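Local coordinates for protein intracellular protease/amidase (PDB 4K2H) that is of unknown function but binds zinc and, as a DJ-1/PfpI family member, may act as a peptidase, at residues A[81-86]-A[114-119]; A[77-82]-A[105-110]; A[94-99]-A[147-152]; A[141-146]-A[156-161]. The protein carries 1 engineered substitution. All blocks are in the same frame, centred on the assembly; numbering follows the deposited sequence. Where two conformers were deposited one is given.

Interaction 1 (A[81-86]-A[114-119]); sequences NLAANP and GAHGLL
H116 and A83 join two helix ends on the surface of this DJ-1/PfpI family domain. H116 sits in the Schellman motif that ends helix 108-114. A83 lies in the last turn of helix 76-83.

The polar part is one hydrogen bond. NE2 of H116 donates its N-H to the backbone O of A83 at 2.8 Å. The bond is fairly straight, with an N-H...O angle of 163°. The carbonyl oxygen is met at the ring edge, close to the imidazole plane. NE2 itself comes in bent to the C=O and tilted 25° from the carbonyl plane. Because NE2 is the donor, it carries a hydrogen in this structure. A carbonyl in the last turn of a helix often lacks a backbone partner further along, and here an imidazole N-H serves it.

Packing adds little. CB of A83 points toward the other segment and lies 4.1 Å from NE2 of H116. The H116 side chain also rests on I89, so it meets helices 76-83 and 86-97.

Backbone bonds shape the two ends. A type I turn runs from G114 to G117 and is closed by G117 N to G114 O at 2.9 Å. G117 has a positive phi, which suits glycine. On the other side N85 is the N-cap of helix 86-97, and its OD1 accepts from A87 N. With chi1 -84°, CG of H116 stands anti to its own carbonyl carbon, and the ring reaches across to place NE2 on A83 O.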
loop_
_atom_site.group_PDB
_atom_site.type_symbol
_atom_site.label_atom_id
_atom_site.label_comp_id
_atom_site.label_asym_id
_atom_site.label_seq_id
_atom_site.Cartn_x
_atom_site.Cartn_y
_atom_site.Cartn_z
ATOM N N ASN A 81 -11.054 15.708 -6.145
ATOM C CA ASN A 81 -10.621 15.888 -7.522
ATOM C C ASN A 81 -11.317 14.877 -8.454
ATOM O O ASN A 81 -11.656 15.216 -9.585
ATOM C CB ASN A 81 -9.098 15.812 -7.654
ATOM C CG ASN A 81 -8.388 17.008 -7.027
ATOM O OD1 ASN A 81 -8.894 18.123 -7.033
ATOM N ND2 ASN A 81 -7.193 16.772 -6.492
ATOM N N LEU A 82 -11.558 13.656 -8.002
ATOM C CA LEU A 82 -12.408 12.744 -8.814
ATOM C C LEU A 82 -13.779 13.356 -9.057
ATOM O O LEU A 82 -14.256 13.371 -10.186
ATOM C CB LEU A 82 -12.589 11.373 -8.142
ATOM C CG LEU A 82 -11.361 10.475 -8.123
ATOM C CD1 LEU A 82 -11.573 9.249 -7.264
ATOM C CD2 LEU A 82 -10.957 10.059 -9.518
ATOM N N ALA A 83 -14.396 13.874 -7.992
ATOM C CA ALA A 83 -15.786 14.369 -8.042
ATOM C C ALA A 83 -15.943 15.602 -8.947
ATOM O O ALA A 83 -16.994 15.800 -9.582
ATOM C CB ALA A 83 -16.303 14.669 -6.636
ATOM N N ALA A 84 -14.886 16.392 -9.049
ATOM C CA ALA A 84 -14.918 17.630 -9.836
ATOM C C ALA A 84 -14.663 17.412 -11.323
ATOM O O ALA A 84 -14.735 18.339 -12.114
ATOM C CB ALA A 84 -13.906 18.641 -9.258
ATOM N N ASN A 85 -14.394 16.180 -11.713
ATOM C CA ASN A 85 -13.963 15.878 -13.058
ATOM C C ASN A 85 -15.049 15.202 -13.892
ATOM O O ASN A 85 -15.395 14.069 -13.627
ATOM C CB ASN A 85 -12.760 14.944 -12.971
ATOM C CG ASN A 85 -12.149 14.673 -14.304
ATOM O OD1 ASN A 85 -12.785 14.816 -15.341
ATOM N ND2 ASN A 85 -10.906 14.282 -14.290
ATOM N N PRO A 86 -15.543 15.872 -14.950
ATOM C CA PRO A 86 -16.667 15.296 -15.676
ATOM C C PRO A 86 -16.321 14.028 -16.437
ATOM O O PRO A 86 -17.174 13.209 -16.664
ATOM C CB PRO A 86 -17.067 16.427 -16.627
ATOM C CG PRO A 86 -15.798 17.162 -16.865
ATOM C CD PRO A 86 -15.165 17.188 -15.503
ATOM N N GLY A 114 -22.021 9.744 -3.882
ATOM C CA GLY A 114 -23.098 10.349 -3.089
ATOM C C GLY A 114 -23.248 11.838 -3.366
ATOM O O GLY A 114 -24.350 12.332 -3.602
ATOM N N ALA A 115 -22.130 12.548 -3.372
ATOM C CA ALA A 115 -22.137 13.985 -3.688
ATOM C C ALA A 115 -22.659 14.316 -5.093
ATOM O O ALA A 115 -22.781 15.486 -5.429
ATOM C CB ALA A 115 -20.744 14.572 -3.501
ATOM N N HIS A 116 -22.933 13.306 -5.916
ATOM C CA HIS A 116 -23.494 13.519 -7.239
ATOM C C HIS A 116 -24.825 12.837 -7.431
ATOM O O HIS A 116 -25.390 12.866 -8.533
ATOM C CB HIS A 116 -22.511 13.035 -8.290
ATOM C CG HIS A 116 -21.480 14.050 -8.619
ATOM N ND1 HIS A 116 -21.811 15.315 -9.035
ATOM C CD2 HIS A 116 -20.130 14.014 -8.554
ATOM C CE1 HIS A 116 -20.707 16.019 -9.225
ATOM N NE2 HIS A 116 -19.672 15.251 -8.943
ATOM N N GLY A 117 -25.327 12.215 -6.364
ATOM C CA GLY A 117 -26.604 11.522 -6.406
ATOM C C GLY A 117 -26.566 10.242 -7.210
ATOM O O GLY A 117 -27.558 9.889 -7.817
ATOM N N LEU A 118 -25.425 9.551 -7.228
ATOM C CA LEU A 118 -25.239 8.401 -8.117
ATOM C C LEU A 118 -25.226 7.083 -7.360
ATOM O O LEU A 118 -24.868 6.050 -7.927
ATOM C CB LEU A 118 -23.930 8.528 -8.920
ATOM C CG LEU A 118 -23.704 9.810 -9.749
ATOM C CD1 LEU A 118 -22.348 9.773 -10.442
ATOM C CD2 LEU A 118 -24.801 9.996 -10.778
ATOM N N LEU A 119 -25.632 7.103 -6.096
ATOM C CA LEU A 119 -25.660 5.865 -5.300
ATOM C C LEU A 119 -26.872 4.998 -5.631
ATOM O O LEU A 119 -26.804 3.781 -5.466
ATOM C CB LEU A 119 -25.558 6.147 -3.806
ATOM C CG LEU A 119 -24.109 6.478 -3.418
ATOM C CD1 LEU A 119 -24.028 7.021 -2.003
ATOM C CD2 LEU A 119 -23.172 5.282 -3.604
#

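Interaction 2 (A[77-82]-A[105-110]); sequences QGSANL and IASAAA. Engineered in segment 105-110: A106 (natural residue Cys).
S79 and S107 both hold OG between their own backbone N and carbonyl carbon, with chi1 61° in S79 and 75° in S107. These torsions turn the two hydroxyls to face each other. S79 OG and S107 OG form a short hydrogen bond of 2.6 Å. Either hydroxyl could be the donor. S79 OG also bonds to G75 O, one turn back in the chain. The S79 hydroxyl is thus held by two oxygens, and its rotation is probably restricted as a result. Both serines are buried, so the bond satisfies polar groups inside the protein.

Around this bond the packing is close. S79 CB is 3.2 Å from S107 OG. It also lies 4.2 Å from A108 CA, where the two backbones come nearest.

S107 follows A106, an engineered residue that is Cys in the natural sequence. A106 has a positive phi of 64° and lies in a type II' turn from I105 to A108. The turn is closed by A108 N to I105 O at 3.2 Å. A sharp turn of this kind after a strand resembles the nucleophile elbow of DJ-1 relatives.

The S107 side chain is about 7 Å from that of E16, a zinc ligand. Strand 101-104, the last of the parallel strands, has the 144-147/150-153 hairpin beside it. It leads through this turn into helix 108-114, and the serine pair ties the turn to helix 76-83.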
loop_
_atom_site.group_PDB
_atom_site.type_symbol
_atom_site.label_atom_id
_atom_site.label_comp_id
_atom_site.label_asym_id
_atom_site.label_seq_id
_atom_site.Cartn_x
_atom_site.Cartn_y
_atom_site.Cartn_z
ATOM N N GLN A 77 -8.253 15.228 -0.940
ATOM C CA GLN A 77 -8.200 15.865 -2.254
ATOM C C GLN A 77 -8.425 14.874 -3.381
ATOM O O GLN A 77 -8.886 15.258 -4.430
ATOM C CB GLN A 77 -6.887 16.591 -2.508
ATOM C CG GLN A 77 -6.767 17.891 -1.735
ATOM C CD GLN A 77 -6.535 17.625 -0.285
ATOM O OE1 GLN A 77 -5.552 16.984 0.081
ATOM N NE2 GLN A 77 -7.458 18.067 0.558
ATOM N N GLY A 78 -8.038 13.629 -3.211
ATOM C CA GLY A 78 -8.205 12.677 -4.274
ATOM C C GLY A 78 -9.679 12.564 -4.621
ATOM O O GLY A 78 -10.065 12.646 -5.765
ATOM N N SER A 79 -10.508 12.385 -3.611
ATOM C CA SER A 79 -11.905 12.150 -3.879
ATOM C C SER A 79 -12.591 13.464 -4.333
ATOM O O SER A 79 -13.389 13.439 -5.258
ATOM C CB SER A 79 -12.562 11.432 -2.700
ATOM O OG SER A 79 -12.470 12.230 -1.560
ATOM N N ALA A 80 -12.184 14.609 -3.798
ATOM C CA ALA A 80 -12.665 15.894 -4.314
ATOM C C ALA A 80 -12.269 16.101 -5.772
ATOM O O ALA A 80 -13.064 16.606 -6.561
ATOM C CB ALA A 80 -12.159 17.071 -3.457
ATOM N N ASN A 81 -11.054 15.708 -6.145
ATOM C CA ASN A 81 -10.621 15.888 -7.522
ATOM C C ASN A 81 -11.317 14.877 -8.454
ATOM O O ASN A 81 -11.656 15.216 -9.585
ATOM C CB ASN A 81 -9.098 15.812 -7.654
ATOM C CG ASN A 81 -8.388 17.008 -7.027
ATOM O OD1 ASN A 81 -8.894 18.123 -7.033
ATOM N ND2 ASN A 81 -7.193 16.772 -6.492
ATOM N N LEU A 82 -11.558 13.656 -8.002
ATOM C CA LEU A 82 -12.408 12.744 -8.814
ATOM C C LEU A 82 -13.779 13.356 -9.057
ATOM O O LEU A 82 -14.256 13.371 -10.186
ATOM C CB LEU A 82 -12.589 11.373 -8.142
ATOM C CG LEU A 82 -11.361 10.475 -8.123
ATOM C CD1 LEU A 82 -11.573 9.249 -7.264
ATOM C CD2 LEU A 82 -10.957 10.059 -9.518
ATOM N N ILE A 105 -13.584 3.235 -2.127
ATOM C CA ILE A 105 -13.100 3.034 -0.798
ATOM C C ILE A 105 -12.978 4.338 -0.032
ATOM O O ILE A 105 -12.659 5.415 -0.589
ATOM C CB ILE A 105 -11.787 2.231 -0.804
ATOM C CG1 ILE A 105 -11.152 2.230 0.590
ATOM C CG2 ILE A 105 -10.782 2.766 -1.791
ATOM C CD1 ILE A 105 -10.584 0.880 0.977
ATOM N N ALA A 106 -13.250 4.242 1.264
ATOM C CA ALA A 106 -13.006 5.346 2.210
ATOM C C ALA A 106 -13.890 6.553 1.867
ATOM O O ALA A 106 -15.092 6.390 1.808
ATOM C CB ALA A 106 -11.523 5.708 2.270
ATOM N N SER A 107 -13.338 7.745 1.645
ATOM C CA SER A 107 -14.193 8.904 1.365
ATOM C C SER A 107 -14.969 8.845 0.036
ATOM O O SER A 107 -15.936 9.582 -0.126
ATOM C CB SER A 107 -13.403 10.227 1.468
ATOM O OG SER A 107 -12.558 10.434 0.350
ATOM N N ALA A 108 -14.568 7.967 -0.890
ATOM C CA ALA A 108 -14.960 8.061 -2.302
ATOM C C ALA A 108 -16.439 7.769 -2.583
ATOM O O ALA A 108 -17.014 8.339 -3.505
ATOM C CB ALA A 108 -14.094 7.141 -3.149
ATOM N N ALA A 109 -17.057 6.902 -1.788
ATOM C CA ALA A 109 -18.497 6.671 -1.954
ATOM C C ALA A 109 -19.316 7.932 -1.628
ATOM O O ALA A 109 -20.276 8.267 -2.333
ATOM C CB ALA A 109 -18.958 5.491 -1.114
ATOM N N ALA A 110 -18.957 8.637 -0.569
ATOM C CA ALA A 110 -19.684 9.847 -0.223
ATOM C C ALA A 110 -19.343 10.969 -1.210
ATOM O O ALA A 110 -20.236 11.582 -1.805
ATOM C CB ALA A 110 -19.346 10.266 1.194
#

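Interaction 3 (A[94-99]-A[147-152]); sequences RHDAAG and DGNLIS
ND2 of N149 meets OD1 of D96 and also the backbone O of K100, so two oxygens share one amide nitrogen. The N149 ND2 to D96 OD1 bond is 2.8 Å long, with an N-H...O angle of 157°. The nitrogen comes to OD1 on its anti side, tilted out of the carboxylate plane. The carboxylate and amide planes are 43° apart, and the two side chains cross at about a right angle.

N149 holds CG between its backbone N and carbonyl carbon, chi1 62°. This sends the amide toward the helix end, and CB lies 3.6 Å from the O of G99.

D96 has further charge partners. OD1 pairs with K120 and OD2 with R122, both as salt bridges. These would favour the ionised carboxylate and help hold it in place.

G99 has a positive phi and is the C-prime residue of the Schellman motif that ends helix 86-97. G99 N bonds to D96 O at 3.0 Å. N149 lies in the type II' turn from D147 to L150. The contact therefore joins a Schellman helix end to the turn of a beta hairpin, strands 144-147 and 150-153.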
loop_
_atom_site.group_PDB
_atom_site.type_symbol
_atom_site.label_atom_id
_atom_site.label_comp_id
_atom_site.label_asym_id
_atom_site.label_seq_id
_atom_site.Cartn_x
_atom_site.Cartn_y
_atom_site.Cartn_z
ATOM N N ARG A 94 -21.105 5.296 -17.129
ATOM C CA ARG A 94 -21.173 4.340 -18.199
ATOM C C ARG A 94 -20.949 2.911 -17.696
ATOM O O ARG A 94 -21.686 1.992 -18.060
ATOM C CB ARG A 94 -20.144 4.722 -19.260
ATOM C CG ARG A 94 -20.058 3.780 -20.446
ATOM C CD ARG A 94 -19.204 4.383 -21.556
ATOM N NE ARG A 94 -17.850 4.730 -21.118
ATOM C CZ ARG A 94 -16.827 3.885 -21.049
ATOM N NH1 ARG A 94 -15.629 4.326 -20.653
ATOM N NH2 ARG A 94 -16.970 2.607 -21.376
ATOM N N HIS A 95 -19.913 2.722 -16.889
ATOM C CA HIS A 95 -19.624 1.417 -16.326
ATOM C C HIS A 95 -20.765 0.970 -15.422
ATOM O O HIS A 95 -21.133 -0.204 -15.415
ATOM C CB HIS A 95 -18.295 1.405 -15.548
ATOM C CG HIS A 95 -17.087 1.358 -16.423
ATOM N ND1 HIS A 95 -16.634 2.456 -17.108
ATOM C CD2 HIS A 95 -16.262 0.345 -16.763
ATOM C CE1 HIS A 95 -15.569 2.136 -17.822
ATOM N NE2 HIS A 95 -15.330 0.854 -17.635
ATOM N N ASP A 96 -21.313 1.894 -14.657
ATOM C CA ASP A 96 -22.377 1.556 -13.758
ATOM C C ASP A 96 -23.576 1.044 -14.567
ATOM O O ASP A 96 -24.139 0.000 -14.236
ATOM C CB ASP A 96 -22.765 2.744 -12.890
ATOM C CG ASP A 96 -23.455 2.332 -11.606
ATOM O OD1 ASP A 96 -23.752 1.125 -11.389
ATOM O OD2 ASP A 96 -23.698 3.241 -10.796
ATOM N N ALA A 97 -23.909 1.734 -15.650
ATOM C CA ALA A 97 -25.116 1.412 -16.411
ATOM C C ALA A 97 -24.943 0.092 -17.172
ATOM O O ALA A 97 -25.928 -0.542 -17.534
ATOM C CB ALA A 97 -25.458 2.544 -17.372
ATOM N N ALA A 98 -23.691 -0.314 -17.413
ATOM C CA ALA A 98 -23.406 -1.600 -18.044
ATOM C C ALA A 98 -23.251 -2.729 -17.024
ATOM O O ALA A 98 -22.764 -3.778 -17.359
ATOM C CB ALA A 98 -22.157 -1.488 -18.902
ATOM N N GLY A 99 -23.634 -2.501 -15.772
ATOM C CA GLY A 99 -23.498 -3.497 -14.709
ATOM C C GLY A 99 -22.071 -3.810 -14.246
ATOM O O GLY A 99 -21.867 -4.793 -13.540
ATOM N N ASP A 147 -23.624 -4.363 -2.772
ATOM C CA ASP A 147 -25.012 -4.218 -3.169
ATOM C C ASP A 147 -25.063 -4.102 -4.663
ATOM O O ASP A 147 -24.763 -3.039 -5.193
ATOM C CB ASP A 147 -25.639 -2.989 -2.504
ATOM C CG ASP A 147 -27.126 -2.825 -2.837
ATOM O OD1 ASP A 147 -27.657 -3.576 -3.673
ATOM O OD2 ASP A 147 -27.745 -1.911 -2.281
ATOM N N GLY A 148 -25.436 -5.202 -5.330
ATOM C CA GLY A 148 -25.419 -5.274 -6.785
ATOM C C GLY A 148 -23.997 -5.134 -7.293
ATOM O O GLY A 148 -23.116 -5.858 -6.861
ATOM N N ASN A 149 -23.762 -4.188 -8.191
ATOM C CA ASN A 149 -22.433 -3.986 -8.758
ATOM C C ASN A 149 -21.597 -2.899 -7.993
ATOM O O ASN A 149 -20.560 -2.445 -8.469
ATOM C CB ASN A 149 -22.557 -3.653 -10.245
ATOM C CG ASN A 149 -23.327 -2.353 -10.495
ATOM O OD1 ASN A 149 -24.350 -2.097 -9.840
ATOM N ND2 ASN A 149 -22.835 -1.517 -11.431
ATOM N N LEU A 150 -22.069 -2.514 -6.808
ATOM C CA LEU A 150 -21.381 -1.537 -5.969
ATOM C C LEU A 150 -20.739 -2.271 -4.814
ATOM O O LEU A 150 -21.450 -2.912 -4.005
ATOM C CB LEU A 150 -22.389 -0.521 -5.446
ATOM C CG LEU A 150 -21.786 0.629 -4.641
ATOM C CD1 LEU A 150 -20.847 1.532 -5.459
ATOM C CD2 LEU A 150 -22.951 1.412 -4.077
ATOM N N ILE A 151 -19.410 -2.252 -4.787
ATOM C CA ILE A 151 -18.615 -2.846 -3.721
ATOM C C ILE A 151 -17.808 -1.715 -3.068
ATOM O O ILE A 151 -16.904 -1.140 -3.693
ATOM C CB ILE A 151 -17.651 -3.926 -4.284
ATOM C CG1 ILE A 151 -18.443 -5.015 -5.004
ATOM C CG2 ILE A 151 -16.787 -4.542 -3.185
ATOM C CD1 ILE A 151 -17.642 -6.245 -5.381
ATOM N N SER A 152 -18.137 -1.389 -1.827
ATOM C CA SER A 152 -17.486 -0.286 -1.121
ATOM C C SER A 152 -16.662 -0.789 0.037
ATOM O O SER A 152 -16.915 -1.853 0.583
ATOM C CB SER A 152 -18.525 0.747 -0.651
ATOM O OG SER A 152 -19.567 0.137 0.103
#

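Interaction 4 (A[141-146]-A[156-161]); sequences DAPVVE and LGHVFD
P143 packs on the ring of H158, where the start of hairpin strand 144-147 meets the beginning of helix 159-171. H158 is the N-cap residue of that helix. From its CB the H158 side chain runs outward past P143. CB is 4.0 Å from P143 O. CG lies near P143 CA and CB. CD2 faces P143 CA, and ND1 faces P143 CB. Further out, CE1 is 3.8 Å from P143 CG. The contact is a CH-pi interaction: P143 CB sits over one ring face, 3.8 Å from the centroid and 23° off the normal, displaced toward the rim. With chi1 -60°, CG of H158 is anti to its carbonyl carbon, which swings one ring face under P143 CB. H158 also packs on Y185 of the second subunit.

One helical turn on, D161 meets V144 in one of its two deposited conformers. The contact here is hydrophobic on the valine side and polar on the other. V144 CG2 stands beside its own backbone N and approaches the carboxylate carbon, 3.8 Å from D161 CG. No hydrogen bond crosses the two segments. Their closest approach is H158 ND1 to P143 CB, 3.5 Å.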
loop_
_atom_site.group_PDB
_atom_site.type_symbol
_atom_site.label_atom_id
_atom_site.label_comp_id
_atom_site.label_asym_id
_atom_site.label_seq_id
_atom_site.Cartn_x
_atom_site.Cartn_y
_atom_site.Cartn_z
ATOM N N ASP A 141 -22.559 0.410 8.324
ATOM C CA ASP A 141 -21.240 0.399 8.961
ATOM C C ASP A 141 -20.688 -0.999 8.953
ATOM O O ASP A 141 -20.861 -1.735 9.906
ATOM C CB ASP A 141 -21.263 0.951 10.388
ATOM C CG ASP A 141 -19.859 1.036 11.006
ATOM O OD1 ASP A 141 -18.847 0.664 10.342
ATOM O OD2 ASP A 141 -19.751 1.491 12.161
ATOM N N ALA A 142 -20.011 -1.357 7.866
ATOM C CA ALA A 142 -19.280 -2.620 7.774
ATOM C C ALA A 142 -17.963 -2.397 7.024
ATOM O O ALA A 142 -17.847 -1.452 6.253
ATOM C CB ALA A 142 -20.122 -3.661 7.058
ATOM N N PRO A 143 -16.971 -3.281 7.244
ATOM C CA PRO A 143 -15.691 -3.199 6.544
ATOM C C PRO A 143 -15.838 -3.091 5.035
ATOM O O PRO A 143 -15.182 -2.249 4.401
ATOM C CB PRO A 143 -15.001 -4.521 6.938
ATOM C CG PRO A 143 -15.526 -4.801 8.315
ATOM C CD PRO A 143 -16.962 -4.329 8.290
ATOM N N VAL A 144 -16.679 -3.964 4.485
ATOM C CA VAL A 144 -16.958 -4.046 3.090
ATOM C C VAL A 144 -18.460 -4.275 2.928
ATOM O O VAL A 144 -19.033 -5.154 3.558
ATOM C CB VAL A 144 -16.177 -5.205 2.441
ATOM C CG1 VAL A 144 -16.492 -5.310 0.957
ATOM C CG2 VAL A 144 -14.680 -5.002 2.614
ATOM N N VAL A 145 -19.089 -3.481 2.074
ATOM C CA VAL A 145 -20.509 -3.583 1.770
ATOM C C VAL A 145 -20.641 -3.915 0.312
ATOM O O VAL A 145 -19.939 -3.300 -0.517
ATOM C CB VAL A 145 -21.195 -2.246 2.029
ATOM C CG1 VAL A 145 -22.658 -2.274 1.582
ATOM C CG2 VAL A 145 -21.076 -1.905 3.500
ATOM N N GLU A 146 -21.504 -4.876 -0.015
ATOM C CA GLU A 146 -21.826 -5.200 -1.407
ATOM C C GLU A 146 -23.300 -5.053 -1.687
ATOM O O GLU A 146 -24.144 -5.587 -0.943
ATOM C CB GLU A 146 -21.491 -6.636 -1.723
ATOM C CG GLU A 146 -20.047 -6.982 -1.548
ATOM C CD GLU A 146 -19.807 -8.441 -1.852
ATOM O OE1 GLU A 146 -20.049 -8.856 -3.012
ATOM O OE2 GLU A 146 -19.379 -9.156 -0.925
ATOM N N LEU A 156 -8.769 2.443 5.046
ATOM C CA LEU A 156 -7.482 1.788 4.847
ATOM C C LEU A 156 -7.288 0.550 5.706
ATOM O O LEU A 156 -6.756 -0.455 5.233
ATOM C CB LEU A 156 -6.321 2.770 5.038
ATOM C CG LEU A 156 -4.894 2.208 4.904
ATOM C CD1 LEU A 156 -4.684 1.580 3.546
ATOM C CD2 LEU A 156 -3.836 3.281 5.215
ATOM N N GLY A 157 -7.774 0.583 6.938
ATOM C CA GLY A 157 -7.674 -0.581 7.808
ATOM C C GLY A 157 -8.349 -1.789 7.239
ATOM O O GLY A 157 -8.040 -2.895 7.613
ATOM N N HIS A 158 -9.289 -1.606 6.336
ATOM C CA HIS A 158 -10.020 -2.756 5.787
ATOM C C HIS A 158 -9.710 -3.033 4.330
ATOM O O HIS A 158 -10.425 -3.794 3.693
ATOM C CB HIS A 158 -11.513 -2.539 5.934
ATOM C CG HIS A 158 -11.957 -2.365 7.342
ATOM N ND1 HIS A 158 -11.956 -3.398 8.246
ATOM C CD2 HIS A 158 -12.464 -1.291 7.992
ATOM C CE1 HIS A 158 -12.418 -2.967 9.405
ATOM N NE2 HIS A 158 -12.745 -1.694 9.274
ATOM N N VAL A 159 -8.596 -2.494 3.830
ATOM C CA VAL A 159 -8.289 -2.559 2.412
ATOM C C VAL A 159 -8.049 -3.979 1.904
ATOM O O VAL A 159 -8.406 -4.297 0.784
ATOM C CB VAL A 159 -7.096 -1.642 2.061
ATOM C CG1 VAL A 159 -5.783 -2.198 2.612
ATOM C CG2 VAL A 159 -7.006 -1.449 0.561
ATOM N N PHE A 160 -7.459 -4.847 2.724
ATOM C CA PHE A 160 -7.252 -6.236 2.307
ATOM C C PHE A 160 -8.592 -6.912 2.078
ATOM O O PHE A 160 -8.801 -7.563 1.047
ATOM C CB PHE A 160 -6.385 -6.996 3.316
ATOM C CG PHE A 160 -4.912 -6.620 3.264
ATOM C CD1 PHE A 160 -4.130 -6.964 2.165
ATOM C CD2 PHE A 160 -4.307 -5.939 4.329
ATOM C CE1 PHE A 160 -2.787 -6.620 2.111
ATOM C CE2 PHE A 160 -2.961 -5.598 4.281
ATOM C CZ PHE A 160 -2.196 -5.935 3.168
ATOM N N ASP A 161 -9.513 -6.722 3.018
ATOM C CA ASP A 161 -10.831 -7.327 2.893
ATOM C C ASP A 161 -11.516 -6.827 1.619
ATOM O O ASP A 161 -12.095 -7.627 0.859
ATOM C CB ASP A 161 -11.690 -7.041 4.129
ATOM C CG ASP A 161 -12.919 -7.933 4.199
ATOM O OD1 ASP A 161 -13.094 -8.756 3.277
ATOM O OD2 ASP A 161 -13.707 -7.811 5.169
#

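How the interactions relate
Interactions 1 and 2 are neighbours, with centres 8 Å apart. Both use helix 76-83 and share N81 and L82. Their other segments leave and enter helix 108-114. Interaction 3 lies about 15 Å from interaction 1, centre to centre, and meets it where L119 packs on L150. Interactions 3 and 4 share the hairpin of strands 144-147 and 150-153, and S152 N probably bonds to V145 O. Their centres are about 17 Å apart. Along the chain interactions 1 and 2 close before interaction 4 opens, while interaction 3 crosses the other three. The four contacts thus link the helices beside the parallel sheet to the hairpin and to helix 159-171 near the second subunit.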